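Long-range contacts in DNA ligase (Enterobacteria phage T7, PDB 1A0I), which catalyses the ATP-dependent sealing of breaks in duplex DNA, passing through an adenylated enzyme intermediate, probably in phage DNA replication: residues A[73-78]-A[181-186]; A[246-251]-A[265-270]; A[295-300]-A[316-321]. All blocks are in the same frame, centred on the assembly; numbering follows the deposited sequence.

Contact 1: A[73-78]-A[181-186]; sequences KRLLND and QEYFPE
Carboxylate oxygen OD2 of Asp-78 has two partners: Tyr-183 OH donates a hydrogen bond to it at 2.8 Å, and the guanidinium group of Arg-80, just beyond the helix, forms a salt bridge with the same atom. The tyrosine reaches OD2 on its anti lone pair, the one turned away from OD1. OD2 lies in the plane of the phenol ring at its edge, while the carboxylate plane stands almost perpendicular to that ring, 89° away. Asp-78 is the first residue to leave helix 70-77, and its CG points away from its own N (chi1 -160°), which carries the carboxylate across to the hydroxyl. The ring of Tyr-183 lies along the backbone of this helix end. Leu-75 N sits 4.1 Å above the ring centre and Arg-74 C lies over the rim of the same face, whereas Glu-182 OE2 lies over the rim of the other. Leu-75 adds apolar contact along one side, its CB 3.7 Å from Tyr-183 CD2. Its CD1 approaches the edge of the next ring, 4.2 Å from Phe-184 CE2. Arg-74 contributes through CB, 4.0 Å from Tyr-183 CE1. Leu-75 also packs on Met-176, Leu-179 and Leu-180, so helix 70-77 leans on the last turns of helix 166-183 through an apolar seam, plain structural packing within the ATP-dependent ligase (nucleotidyltransferase) domain. Arg-80 bridges Glu-182 as well as Asp-78, and its positive charge probably offsets the proximity of the two carboxylates and keeps both ionised.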
ATOM      1  N   LYS A  73       5.091  23.491 -18.968  1.00 14.89           N
ATOM      2  CA  LYS A  73       4.635  24.030 -20.245  1.00  9.67           C
ATOM      3  C   LYS A  73       5.188  23.183 -21.373  1.00 10.71           C
ATOM      4  O   LYS A  73       4.453  22.771 -22.277  1.00  7.70           O
ATOM      5  CB  LYS A  73       5.116  25.485 -20.473  1.00 12.90           C
ATOM      6  CG  LYS A  73       4.514  26.135 -21.719  1.00 10.16           C
ATOM      7  CD  LYS A  73       2.991  26.302 -21.548  1.00  5.87           C
ATOM      8  CE  LYS A  73       2.338  26.956 -22.759  1.00  6.21           C
ATOM      9  NZ  LYS A  73       0.888  27.009 -22.673  1.00 16.39           N
ATOM     10  N   ARG A  74       6.494  22.918 -21.290  1.00 10.17           N
ATOM     11  CA  ARG A  74       7.181  22.117 -22.285  1.00  7.02           C
ATOM     12  C   ARG A  74       6.642  20.705 -22.290  1.00 10.55           C
ATOM     13  O   ARG A  74       6.406  20.239 -23.398  1.00 19.46           O
ATOM     14  CB  ARG A  74       8.698  22.106 -22.022  1.00  5.79           C
ATOM     15  CG  ARG A  74       9.196  23.552 -21.984  1.00 13.54           C
ATOM     16  CD  ARG A  74      10.668  23.641 -21.698  1.00 10.53           C
ATOM     17  NE  ARG A  74      11.369  23.441 -22.943  1.00 28.81           N
ATOM     18  CZ  ARG A  74      11.816  24.459 -23.670  1.00 39.82           C
ATOM     19  NH1 ARG A  74      11.646  25.707 -23.244  1.00 44.41           N
ATOM     20  NH2 ARG A  74      12.448  24.204 -24.808  1.00 43.42           N
ATOM     21  N   LEU A  75       6.362  20.090 -21.126  1.00 17.12           N
ATOM     22  CA  LEU A  75       5.769  18.756 -21.014  1.00 17.79           C
ATOM     23  C   LEU A  75       4.361  18.701 -21.605  1.00 19.85           C
ATOM     24  O   LEU A  75       3.984  17.709 -22.237  1.00 24.91           O
ATOM     25  CB  LEU A  75       5.713  18.306 -19.529  1.00 14.61           C
ATOM     26  CG  LEU A  75       5.345  16.845 -19.168  1.00  4.71           C
ATOM     27  CD1 LEU A  75       5.888  16.488 -17.791  1.00  2.00           C
ATOM     28  CD2 LEU A  75       3.850  16.662 -19.223  1.00  2.38           C
ATOM     29  N   LEU A  76       3.524  19.713 -21.377  1.00 16.39           N
ATOM     30  CA  LEU A  76       2.206  19.750 -21.992  1.00 14.59           C
ATOM     31  C   LEU A  76       2.289  19.895 -23.518  1.00 16.90           C
ATOM     32  O   LEU A  76       1.514  19.295 -24.277  1.00 13.17           O
ATOM     33  CB  LEU A  76       1.442  20.906 -21.372  1.00 13.75           C
ATOM     34  CG  LEU A  76       0.541  20.680 -20.151  1.00 19.39           C
ATOM     35  CD1 LEU A  76       1.088  19.607 -19.265  1.00 21.09           C
ATOM     36  CD2 LEU A  76       0.462  21.973 -19.344  1.00 12.82           C
ATOM     37  N   ASN A  77       3.236  20.673 -24.043  1.00 22.11           N
ATOM     38  CA  ASN A  77       3.340  20.876 -25.479  1.00 26.95           C
ATOM     39  C   ASN A  77       3.772  19.616 -26.179  1.00 30.03           C
ATOM     40  O   ASN A  77       3.154  19.304 -27.196  1.00 46.98           O
ATOM     41  CB  ASN A  77       4.302  22.011 -25.787  1.00 25.86           C
ATOM     42  CG  ASN A  77       3.601  23.338 -25.544  1.00 16.85           C
ATOM     43  OD1 ASN A  77       2.402  23.441 -25.235  1.00 15.17           O
ATOM     44  ND2 ASN A  77       4.303  24.451 -25.591  1.00  2.00           N
ATOM     45  N   ASP A  78       4.692  18.847 -25.607  1.00 30.91           N
ATOM     46  CA  ASP A  78       5.125  17.518 -26.048  1.00 24.92           C
ATOM     47  C   ASP A  78       4.028  16.644 -26.639  1.00 26.92           C
ATOM     48  O   ASP A  78       2.956  16.473 -26.038  1.00 31.02           O
ATOM     49  CB  ASP A  78       5.715  16.751 -24.878  1.00  6.56           C
ATOM     50  CG  ASP A  78       6.617  15.592 -25.227  1.00 17.30           C
ATOM     51  OD1 ASP A  78       6.207  14.665 -25.894  1.00 20.22           O
ATOM     52  OD2 ASP A  78       7.759  15.597 -24.824  1.00  7.66           O
ATOM     53  N   GLN A 181       9.912  11.808 -16.241  1.00 15.81           N
ATOM     54  CA  GLN A 181      11.306  11.518 -15.951  1.00 15.64           C
ATOM     55  C   GLN A 181      12.254  12.378 -16.772  1.00 24.93           C
ATOM     56  O   GLN A 181      13.361  12.712 -16.328  1.00 26.93           O
ATOM     57  CB  GLN A 181      11.612  10.064 -16.253  1.00 17.15           C
ATOM     58  CG  GLN A 181      10.806   9.067 -15.466  1.00 24.14           C
ATOM     59  CD  GLN A 181      10.663   7.732 -16.168  1.00 18.05           C
ATOM     60  OE1 GLN A 181      10.661   7.593 -17.386  1.00 32.11           O
ATOM     61  NE2 GLN A 181      10.486   6.677 -15.408  1.00 26.81           N
ATOM     62  N   GLU A 182      11.828  12.686 -18.006  1.00 28.61           N
ATOM     63  CA  GLU A 182      12.639  13.503 -18.893  1.00 22.42           C
ATOM     64  C   GLU A 182      12.694  14.940 -18.346  1.00 29.50           C
ATOM     65  O   GLU A 182      13.754  15.458 -17.971  1.00 29.13           O
ATOM     66  CB  GLU A 182      12.021  13.486 -20.289  1.00 20.38           C
ATOM     67  CG  GLU A 182      13.044  13.515 -21.423  1.00 31.40           C
ATOM     68  CD  GLU A 182      12.517  14.119 -22.724  1.00 34.66           C
ATOM     69  OE1 GLU A 182      11.899  13.384 -23.483  1.00 32.79           O
ATOM     70  OE2 GLU A 182      12.704  15.297 -23.003  1.00 44.93           O
ATOM     71  N   TYR A 183      11.532  15.580 -18.206  1.00 19.99           N
ATOM     72  CA  TYR A 183      11.490  16.959 -17.776  1.00 15.48           C
ATOM     73  C   TYR A 183      11.748  17.191 -16.307  1.00 25.76           C
ATOM     74  O   TYR A 183      12.285  18.241 -15.942  1.00 43.63           O
ATOM     75  CB  TYR A 183      10.151  17.563 -18.128  1.00  7.15           C
ATOM     76  CG  TYR A 183       9.929  17.591 -19.624  1.00  8.92           C
ATOM     77  CD1 TYR A 183      10.661  18.469 -20.414  1.00 11.21           C
ATOM     78  CD2 TYR A 183       9.000  16.739 -20.211  1.00 14.57           C
ATOM     79  CE1 TYR A 183      10.457  18.494 -21.797  1.00 19.72           C
ATOM     80  CE2 TYR A 183       8.791  16.759 -21.590  1.00 18.26           C
ATOM     81  CZ  TYR A 183       9.518  17.643 -22.380  1.00 25.42           C
ATOM     82  OH  TYR A 183       9.261  17.742 -23.731  1.00 21.87           O
ATOM     83  N   PHE A 184      11.345  16.268 -15.434  1.00 29.92           N
ATOM     84  CA  PHE A 184      11.528  16.438 -14.002  1.00 18.69           C
ATOM     85  C   PHE A 184      12.366  15.335 -13.402  1.00 17.08           C
ATOM     86  O   PHE A 184      11.886  14.613 -12.521  1.00 24.03           O
ATOM     87  CB  PHE A 184      10.191  16.465 -13.284  1.00 12.54           C
ATOM     88  CG  PHE A 184       9.443  17.733 -13.599  1.00 20.72           C
ATOM     89  CD1 PHE A 184       9.685  18.886 -12.861  1.00 11.62           C
ATOM     90  CD2 PHE A 184       8.542  17.738 -14.655  1.00 15.04           C
ATOM     91  CE1 PHE A 184       9.019  20.051 -13.188  1.00  8.47           C
ATOM     92  CE2 PHE A 184       7.870  18.903 -14.974  1.00 23.56           C
ATOM     93  CZ  PHE A 184       8.109  20.056 -14.237  1.00 20.48           C
ATOM     94  N   PRO A 185      13.640  15.168 -13.772  1.00 22.10           N
ATOM     95  CA  PRO A 185      14.478  14.113 -13.242  1.00 23.15           C
ATOM     96  C   PRO A 185      14.894  14.324 -11.793  1.00 23.15           C
ATOM     97  O   PRO A 185      15.719  13.567 -11.302  1.00 36.92           O
ATOM     98  CB  PRO A 185      15.629  14.070 -14.223  1.00 22.33           C
ATOM     99  CG  PRO A 185      15.839  15.510 -14.622  1.00  8.62           C
ATOM    100  CD  PRO A 185      14.421  16.065 -14.624  1.00 18.14           C
ATOM    101  N   GLU A 186      14.417  15.350 -11.090  1.00 24.71           N
ATOM    102  CA  GLU A 186      14.718  15.591  -9.687  1.00 25.65           C
ATOM    103  C   GLU A 186      14.134  14.477  -8.837  1.00 26.22           C
ATOM    104  O   GLU A 186      14.751  13.989  -7.884  1.00 34.61           O
ATOM    105  CB  GLU A 186      14.088  16.868  -9.143  1.00 18.79           C
ATOM    106  CG  GLU A 186      14.334  18.190  -9.806  1.00 25.89           C
ATOM    107  CD  GLU A 186      13.349  18.559 -10.892  1.00 38.06           C
ATOM    108  OE1 GLU A 186      13.407  17.981 -11.969  1.00 56.62           O
ATOM    109  OE2 GLU A 186      12.573  19.494 -10.733  1.00 45.18           O
TER

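Contact 2: A[246-251]-A[265-270]; sequences GIIQGL and IGFEVL
Phe-267 meets Ile-248 and Leu-251 on the buried side of an antiparallel strand pair in the C-terminal OB-fold domain. Leu-251 CD1 lies in the plane of the phenyl ring, at its edge, 3.5 Å from Phe-267 CE1. The two side chains run side by side in the same direction. Ile-248 CD1 comes to the ring more obliquely, 3.6 Å from Phe-267 CD1. With CG turned away from the carbonyl carbon (chi1 -56°), the ring is also brought against Phe-290, Tyr-321 and Phe-344, which continue this aromatic interior. Val-269 lies on the same side, next to Cys-326 and Ile-328 of strand 325-330. The other side is looser and partly exposed. There Ile-247 CG1 and Leu-270 CB are 4.4 Å apart, and the extended Gln-249 chain passes across Leu-270, its amide end near CB. Between the two sides the backbones are joined around a beta bulge: Gln-249 and Gly-250 together face the single residue Glu-268. Gln-249 N donates to Glu-268 O at 2.9 Å, and Glu-268 N donates to Gly-250 O at 3.0 Å. The second bond is straight at the hydrogen (170°), yet its donor stands well above the carbonyl plane, 73° out of it. Glu-268 CB packs 3.5 Å from Gly-250 CA, while its bent chain takes the carboxylate away from the partner strand. On the Ile-247 side of the bulge, Leu-270 N bonds to Ile-247 O at 3.1 Å in the regular pattern. The bulge thus accommodates an extra residue while both backbone groups of Glu-268 remain paired, and the face of Ile-248, Leu-251, Phe-267 and Val-269 turns to the aromatic interior, leaving Ile-247 and Leu-270 on the partly exposed side.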
ATOM      1  N   GLY A 246      -7.809 -13.306  21.450  1.00 32.52           N
ATOM      2  CA  GLY A 246      -7.675 -14.707  21.757  1.00 30.98           C
ATOM      3  C   GLY A 246      -6.432 -14.982  22.571  1.00 25.97           C
ATOM      4  O   GLY A 246      -5.718 -14.042  22.933  1.00 23.36           O
ATOM      5  N   ILE A 247      -6.132 -16.224  22.949  1.00 15.83           N
ATOM      6  CA  ILE A 247      -4.866 -16.468  23.645  1.00 25.66           C
ATOM      7  C   ILE A 247      -4.084 -17.253  22.646  1.00 21.30           C
ATOM      8  O   ILE A 247      -4.718 -18.035  21.920  1.00 26.38           O
ATOM      9  CB  ILE A 247      -4.904 -17.358  24.987  1.00 35.72           C
ATOM     10  CG1 ILE A 247      -5.072 -18.844  24.768  1.00 26.37           C
ATOM     11  CG2 ILE A 247      -6.064 -16.860  25.821  1.00 31.63           C
ATOM     12  CD1 ILE A 247      -4.374 -19.728  25.823  1.00 48.06           C
ATOM     13  N   ILE A 248      -2.769 -17.141  22.512  1.00 21.34           N
ATOM     14  CA  ILE A 248      -2.086 -18.006  21.584  1.00 31.70           C
ATOM     15  C   ILE A 248      -1.945 -19.275  22.409  1.00 33.09           C
ATOM     16  O   ILE A 248      -1.942 -19.261  23.645  1.00 39.97           O
ATOM     17  CB  ILE A 248      -0.631 -17.494  21.056  1.00 24.04           C
ATOM     18  CG1 ILE A 248       0.501 -18.133  21.805  1.00 18.90           C
ATOM     19  CG2 ILE A 248      -0.479 -15.982  21.188  1.00 26.83           C
ATOM     20  CD1 ILE A 248       1.110 -19.304  21.033  1.00 18.41           C
ATOM     21  N   GLN A 249      -1.886 -20.412  21.742  1.00 31.74           N
ATOM     22  CA  GLN A 249      -1.771 -21.673  22.445  1.00 35.43           C
ATOM     23  C   GLN A 249      -1.349 -22.742  21.462  1.00 37.71           C
ATOM     24  O   GLN A 249      -1.897 -23.829  21.286  1.00 40.69           O
ATOM     25  CB  GLN A 249      -3.110 -21.992  23.083  1.00 48.62           C
ATOM     26  CG  GLN A 249      -4.361 -22.098  22.217  1.00 53.39           C
ATOM     27  CD  GLN A 249      -5.488 -22.650  23.063  1.00 55.45           C
ATOM     28  OE1 GLN A 249      -5.780 -23.841  23.058  1.00 61.49           O
ATOM     29  NE2 GLN A 249      -6.113 -21.811  23.875  1.00 35.69           N
ATOM     30  N   GLY A 250      -0.291 -22.395  20.774  1.00 35.14           N
ATOM     31  CA  GLY A 250       0.220 -23.257  19.743  1.00 24.63           C
ATOM     32  C   GLY A 250       0.954 -22.376  18.774  1.00 23.86           C
ATOM     33  O   GLY A 250       0.802 -21.157  18.723  1.00 27.10           O
ATOM     34  N   LEU A 251       1.636 -23.011  17.857  1.00 24.83           N
ATOM     35  CA  LEU A 251       2.597 -22.445  16.941  1.00 29.18           C
ATOM     36  C   LEU A 251       2.234 -23.119  15.653  1.00 22.76           C
ATOM     37  O   LEU A 251       2.034 -24.338  15.640  1.00 25.00           O
ATOM     38  CB  LEU A 251       3.992 -22.855  17.370  1.00 23.02           C
ATOM     39  CG  LEU A 251       5.079 -21.897  17.754  1.00 22.69           C
ATOM     40  CD1 LEU A 251       4.587 -20.839  18.707  1.00 17.22           C
ATOM     41  CD2 LEU A 251       6.181 -22.729  18.373  1.00  9.65           C
ATOM     42  N   ILE A 265       5.468 -19.604  11.173  1.00 27.34           N
ATOM     43  CA  ILE A 265       4.710 -18.635  10.406  1.00 24.46           C
ATOM     44  C   ILE A 265       3.558 -17.992  11.176  1.00 30.85           C
ATOM     45  O   ILE A 265       2.839 -17.194  10.579  1.00 32.19           O
ATOM     46  CB  ILE A 265       4.145 -19.308   9.117  1.00 13.79           C
ATOM     47  CG1 ILE A 265       3.104 -20.374   9.398  1.00 10.54           C
ATOM     48  CG2 ILE A 265       5.312 -19.948   8.397  1.00  7.29           C
ATOM     49  CD1 ILE A 265       2.421 -20.905   8.134  1.00  2.00           C
ATOM     50  N   GLY A 266       3.289 -18.345  12.431  1.00 36.19           N
ATOM     51  CA  GLY A 266       2.160 -17.830  13.183  1.00 28.15           C
ATOM     52  C   GLY A 266       1.796 -18.675  14.416  1.00 38.13           C
ATOM     53  O   GLY A 266       2.513 -19.582  14.874  1.00 29.70           O
ATOM     54  N   PHE A 267       0.590 -18.404  14.921  1.00 33.90           N
ATOM     55  CA  PHE A 267       0.066 -19.057  16.112  1.00 29.34           C
ATOM     56  C   PHE A 267      -1.294 -19.741  16.003  1.00 31.72           C
ATOM     57  O   PHE A 267      -2.135 -19.479  15.139  1.00 33.04           O
ATOM     58  CB  PHE A 267      -0.016 -18.048  17.236  1.00 21.84           C
ATOM     59  CG  PHE A 267       1.316 -17.398  17.505  1.00 20.66           C
ATOM     60  CD1 PHE A 267       2.396 -18.174  17.907  1.00 17.57           C
ATOM     61  CD2 PHE A 267       1.457 -16.030  17.327  1.00 23.25           C
ATOM     62  CE1 PHE A 267       3.628 -17.573  18.143  1.00 15.55           C
ATOM     63  CE2 PHE A 267       2.690 -15.437  17.556  1.00 17.98           C
ATOM     64  CZ  PHE A 267       3.769 -16.206  17.971  1.00  6.51           C
ATOM     65  N   GLU A 268      -1.516 -20.676  16.907  1.00 31.50           N
ATOM     66  CA  GLU A 268      -2.804 -21.323  17.055  1.00 37.45           C
ATOM     67  C   GLU A 268      -3.474 -20.325  17.977  1.00 34.98           C
ATOM     68  O   GLU A 268      -2.919 -20.040  19.058  1.00 33.93           O
ATOM     69  CB  GLU A 268      -2.648 -22.670  17.754  1.00 47.29           C
ATOM     70  CG  GLU A 268      -3.054 -23.957  17.042  1.00 60.79           C
ATOM     71  CD  GLU A 268      -4.565 -24.190  16.966  1.00 63.00           C
ATOM     72  OE1 GLU A 268      -5.272 -23.296  16.504  1.00 69.59           O
ATOM     73  OE2 GLU A 268      -5.037 -25.259  17.353  1.00 53.62           O
ATOM     74  N   VAL A 269      -4.576 -19.691  17.570  1.00 29.59           N
ATOM     75  CA  VAL A 269      -5.216 -18.733  18.447  1.00 38.23           C
ATOM     76  C   VAL A 269      -6.670 -19.116  18.716  1.00 48.19           C
ATOM     77  O   VAL A 269      -7.535 -19.309  17.844  1.00 41.08           O
ATOM     78  CB  VAL A 269      -5.088 -17.294  17.820  1.00 34.92           C
ATOM     79  CG1 VAL A 269      -5.760 -16.254  18.711  1.00 33.92           C
ATOM     80  CG2 VAL A 269      -3.613 -16.896  17.732  1.00 35.67           C
ATOM     81  N   LEU A 270      -6.887 -19.301  20.027  1.00 54.67           N
ATOM     82  CA  LEU A 270      -8.201 -19.656  20.537  1.00 55.15           C
ATOM     83  C   LEU A 270      -8.920 -18.328  20.646  1.00 51.58           C
ATOM     84  O   LEU A 270      -8.510 -17.404  21.357  1.00 53.60           O
ATOM     85  CB  LEU A 270      -8.142 -20.295  21.937  1.00 47.49           C
ATOM     86  CG  LEU A 270      -9.363 -20.972  22.633  1.00 44.28           C
ATOM     87  CD1 LEU A 270     -10.218 -19.949  23.379  1.00 53.06           C
ATOM     88  CD2 LEU A 270     -10.173 -21.729  21.588  1.00 45.39           C
TER

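Contact 3: A[295-300]-A[316-321]; sequences KEATLS and CTINPY
Ala-297, Ile-318 and Thr-298 carry this contact, in which the C-terminal end of helix 285-298 in the OB-fold domain packs against the loop leading to strand 325-330, at an inverse gamma turn centred on Pro-320. Ala-297 points its methyl group toward the loop. CB meets the side of the proline ring, 3.8 Å from Pro-320 CG, with Pro-320 CB and CD scarcely farther off. On another side the same methyl is 4.0 Å from Ile-318 CB, so it sits against both loop residues. Helix and loop backbones are close here, with the CA atoms of Thr-298 and Ile-318 5.0 Å apart. Ile-318 faces the helix. With CG1 placed opposite the carbonyl carbon (chi1 -58°) and the chain then extended, its CD1 passes over the helix end, 3.5 Å from Ala-297 O. Much of this isoleucine remains exposed, and the contact as a whole lies at the protein surface. Thr-298, one residue further along from Ala-297, is buried and supplies the polar part. Its OG1 is hydrogen-bonded to Val-294 O, one turn back in the helix, and this is its stronger partner. With OG1 beside its own backbone N (chi1 -45°), the hydroxyl oxygen can meet both Val-294 O and Ile-318 N, while Thr-317 CG2 packs against it at 3.8 Å. Pro-320 also rests on Thr-293 and Val-294, extending the loop along the previous helical turn. The gamma turn is closed by Tyr-321 N bonding to Asn-319 O at 2.7 Å. Across the contact, Ile-318 N gives a weak, bent hydrogen bond to Thr-298 OG1, 3.3 Å long with an angle of 127° at the hydrogen.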
ATOM      1  N   LYS A 295      13.538 -21.581  19.163  1.00 21.37           N
ATOM      2  CA  LYS A 295      14.739 -22.375  19.067  1.00 27.88           C
ATOM      3  C   LYS A 295      15.519 -22.324  20.352  1.00 31.02           C
ATOM      4  O   LYS A 295      15.974 -23.377  20.779  1.00 43.31           O
ATOM      5  CB  LYS A 295      15.601 -21.877  17.900  1.00 22.43           C
ATOM      6  CG  LYS A 295      16.896 -22.634  17.659  1.00 15.92           C
ATOM      7  CD  LYS A 295      17.423 -22.293  16.281  1.00 17.63           C
ATOM      8  CE  LYS A 295      18.864 -21.791  16.304  1.00 35.38           C
ATOM      9  NZ  LYS A 295      19.150 -20.749  15.319  1.00 44.62           N
ATOM     10  N   GLU A 296      15.573 -21.197  21.042  1.00 36.37           N
ATOM     11  CA  GLU A 296      16.361 -21.062  22.257  1.00 43.39           C
ATOM     12  C   GLU A 296      15.737 -21.719  23.472  1.00 31.04           C
ATOM     13  O   GLU A 296      16.386 -22.434  24.252  1.00 19.29           O
ATOM     14  CB  GLU A 296      16.571 -19.592  22.560  1.00 57.96           C
ATOM     15  CG  GLU A 296      17.922 -19.325  23.198  1.00 86.89           C
ATOM     16  CD  GLU A 296      19.112 -19.292  22.224  1.00105.07           C
ATOM     17  OE1 GLU A 296      19.132 -20.012  21.215  1.00111.43           O
ATOM     18  OE2 GLU A 296      20.032 -18.518  22.517  1.00117.88           O
ATOM     19  N   ALA A 297      14.426 -21.496  23.607  1.00 26.86           N
ATOM     20  CA  ALA A 297      13.657 -22.001  24.723  1.00 28.88           C
ATOM     21  C   ALA A 297      13.749 -23.522  24.659  1.00 31.23           C
ATOM     22  O   ALA A 297      14.086 -24.161  25.654  1.00 43.56           O
ATOM     23  CB  ALA A 297      12.208 -21.525  24.590  1.00 15.93           C
ATOM     24  N   THR A 298      13.589 -24.123  23.489  1.00 25.63           N
ATOM     25  CA  THR A 298      13.719 -25.545  23.287  1.00 20.48           C
ATOM     26  C   THR A 298      15.166 -25.993  23.466  1.00 29.65           C
ATOM     27  O   THR A 298      15.410 -27.179  23.746  1.00 39.34           O
ATOM     28  CB  THR A 298      13.234 -25.878  21.893  1.00 21.35           C
ATOM     29  OG1 THR A 298      12.010 -25.189  21.657  1.00 19.28           O
ATOM     30  CG2 THR A 298      13.079 -27.383  21.741  1.00 28.84           C
ATOM     31  N   LEU A 299      16.179 -25.123  23.321  1.00 37.73           N
ATOM     32  CA  LEU A 299      17.543 -25.547  23.558  1.00 36.01           C
ATOM     33  C   LEU A 299      17.914 -25.628  25.037  1.00 38.62           C
ATOM     34  O   LEU A 299      19.066 -25.926  25.359  1.00 48.23           O
ATOM     35  CB  LEU A 299      18.530 -24.651  22.775  1.00 30.08           C
ATOM     36  CG  LEU A 299      18.503 -24.959  21.261  1.00 23.41           C
ATOM     37  CD1 LEU A 299      19.640 -24.272  20.540  1.00 12.24           C
ATOM     38  CD2 LEU A 299      18.621 -26.453  21.050  1.00 21.80           C
ATOM     39  N   SER A 300      16.938 -25.531  25.957  1.00 38.49           N
ATOM     40  CA  SER A 300      17.146 -26.063  27.292  1.00 46.27           C
ATOM     41  C   SER A 300      16.434 -27.444  27.363  1.00 47.20           C
ATOM     42  O   SER A 300      15.553 -27.792  28.152  1.00 45.90           O
ATOM     43  CB  SER A 300      16.619 -25.106  28.360  1.00 57.59           C
ATOM     44  OG  SER A 300      17.714 -24.860  29.256  1.00 68.49           O
ATOM     45  N   CYS A 316       9.353 -32.465  24.083  1.00108.28           N
ATOM     46  CA  CYS A 316       8.764 -31.673  23.006  1.00 98.00           C
ATOM     47  C   CYS A 316       9.145 -30.170  22.998  1.00 87.82           C
ATOM     48  O   CYS A 316       9.560 -29.599  24.007  1.00 87.08           O
ATOM     49  CB  CYS A 316       7.241 -31.749  23.076  1.00103.03           C
ATOM     50  SG  CYS A 316       6.429 -33.283  22.558  1.00105.77           S
ATOM     51  N   THR A 317       8.986 -29.479  21.866  1.00 76.73           N
ATOM     52  CA  THR A 317       9.161 -28.038  21.647  1.00 59.92           C
ATOM     53  C   THR A 317       8.600 -27.084  22.693  1.00 58.50           C
ATOM     54  O   THR A 317       7.370 -27.040  22.865  1.00 59.90           O
ATOM     55  CB  THR A 317       8.512 -27.654  20.301  1.00 58.18           C
ATOM     56  OG1 THR A 317       9.005 -28.571  19.328  1.00 66.55           O
ATOM     57  CG2 THR A 317       8.808 -26.233  19.870  1.00 54.14           C
ATOM     58  N   ILE A 318       9.434 -26.294  23.380  1.00 52.92           N
ATOM     59  CA  ILE A 318       8.844 -25.279  24.239  1.00 50.30           C
ATOM     60  C   ILE A 318       8.436 -24.150  23.299  1.00 51.48           C
ATOM     61  O   ILE A 318       9.216 -23.682  22.463  1.00 46.17           O
ATOM     62  CB  ILE A 318       9.823 -24.654  25.319  1.00 47.51           C
ATOM     63  CG1 ILE A 318      10.425 -25.709  26.247  1.00 54.64           C
ATOM     64  CG2 ILE A 318       9.011 -23.671  26.186  1.00 42.39           C
ATOM     65  CD1 ILE A 318      11.278 -25.174  27.434  1.00 43.86           C
ATOM     66  N   ASN A 319       7.166 -23.773  23.402  1.00 48.61           N
ATOM     67  CA  ASN A 319       6.650 -22.577  22.754  1.00 44.42           C
ATOM     68  C   ASN A 319       6.701 -21.510  23.831  1.00 42.43           C
ATOM     69  O   ASN A 319       5.806 -21.462  24.684  1.00 50.28           O
ATOM     70  CB  ASN A 319       5.189 -22.761  22.292  1.00 39.71           C
ATOM     71  CG  ASN A 319       4.354 -21.500  22.044  1.00 33.23           C
ATOM     72  OD1 ASN A 319       3.134 -21.579  22.077  1.00 33.05           O
ATOM     73  ND2 ASN A 319       4.863 -20.293  21.793  1.00 14.35           N
ATOM     74  N   PRO A 320       7.680 -20.603  23.859  1.00 39.66           N
ATOM     75  CA  PRO A 320       7.763 -19.542  24.864  1.00 34.10           C
ATOM     76  C   PRO A 320       6.766 -18.405  24.642  1.00 38.01           C
ATOM     77  O   PRO A 320       7.148 -17.239  24.607  1.00 41.23           O
ATOM     78  CB  PRO A 320       9.203 -19.118  24.779  1.00 31.89           C
ATOM     79  CG  PRO A 320       9.491 -19.246  23.311  1.00 24.67           C
ATOM     80  CD  PRO A 320       8.840 -20.578  22.974  1.00 29.52           C
ATOM     81  N   TYR A 321       5.508 -18.765  24.397  1.00 37.89           N
ATOM     82  CA  TYR A 321       4.395 -17.886  24.086  1.00 38.23           C
ATOM     83  C   TYR A 321       3.108 -18.627  24.416  1.00 40.81           C
ATOM     84  O   TYR A 321       2.093 -17.946  24.346  1.00 49.35           O
ATOM     85  CB  TYR A 321       4.259 -17.458  22.565  1.00 33.84           C
ATOM     86  CG  TYR A 321       5.424 -16.713  21.918  1.00 22.44           C
ATOM     87  CD1 TYR A 321       5.637 -15.344  22.116  1.00 24.83           C
ATOM     88  CD2 TYR A 321       6.350 -17.441  21.187  1.00 35.39           C
ATOM     89  CE1 TYR A 321       6.776 -14.712  21.596  1.00  7.87           C
ATOM     90  CE2 TYR A 321       7.485 -16.827  20.670  1.00 30.40           C
ATOM     91  CZ  TYR A 321       7.689 -15.472  20.877  1.00 10.02           C
ATOM     92  OH  TYR A 321       8.811 -14.900  20.323  1.00 32.07           O
TER

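Overall arrangement
From the N terminus, contact 1 comes first: it closes a loop of about a hundred residues within the ATP-dependent ligase domain by joining the ends of helices 70-77 and 166-183. The chain then enters the C-terminal domain, where contact 2 closes a short loop by pairing strands 242-252 and 266-270. Contact 3 closes a loop of 15 residues, bringing the segment before strand 325-330 back onto helix 285-298. The three are in series, none nested or crossed. Contact 1 lies on the opposite side of the chain's centre from contacts 2 and 3. Contacts 2 and 3, centres 15 Å apart, touch where Asn-319 and Tyr-321 pack on Ile-248 and Leu-251, joining sheet, loop and helix.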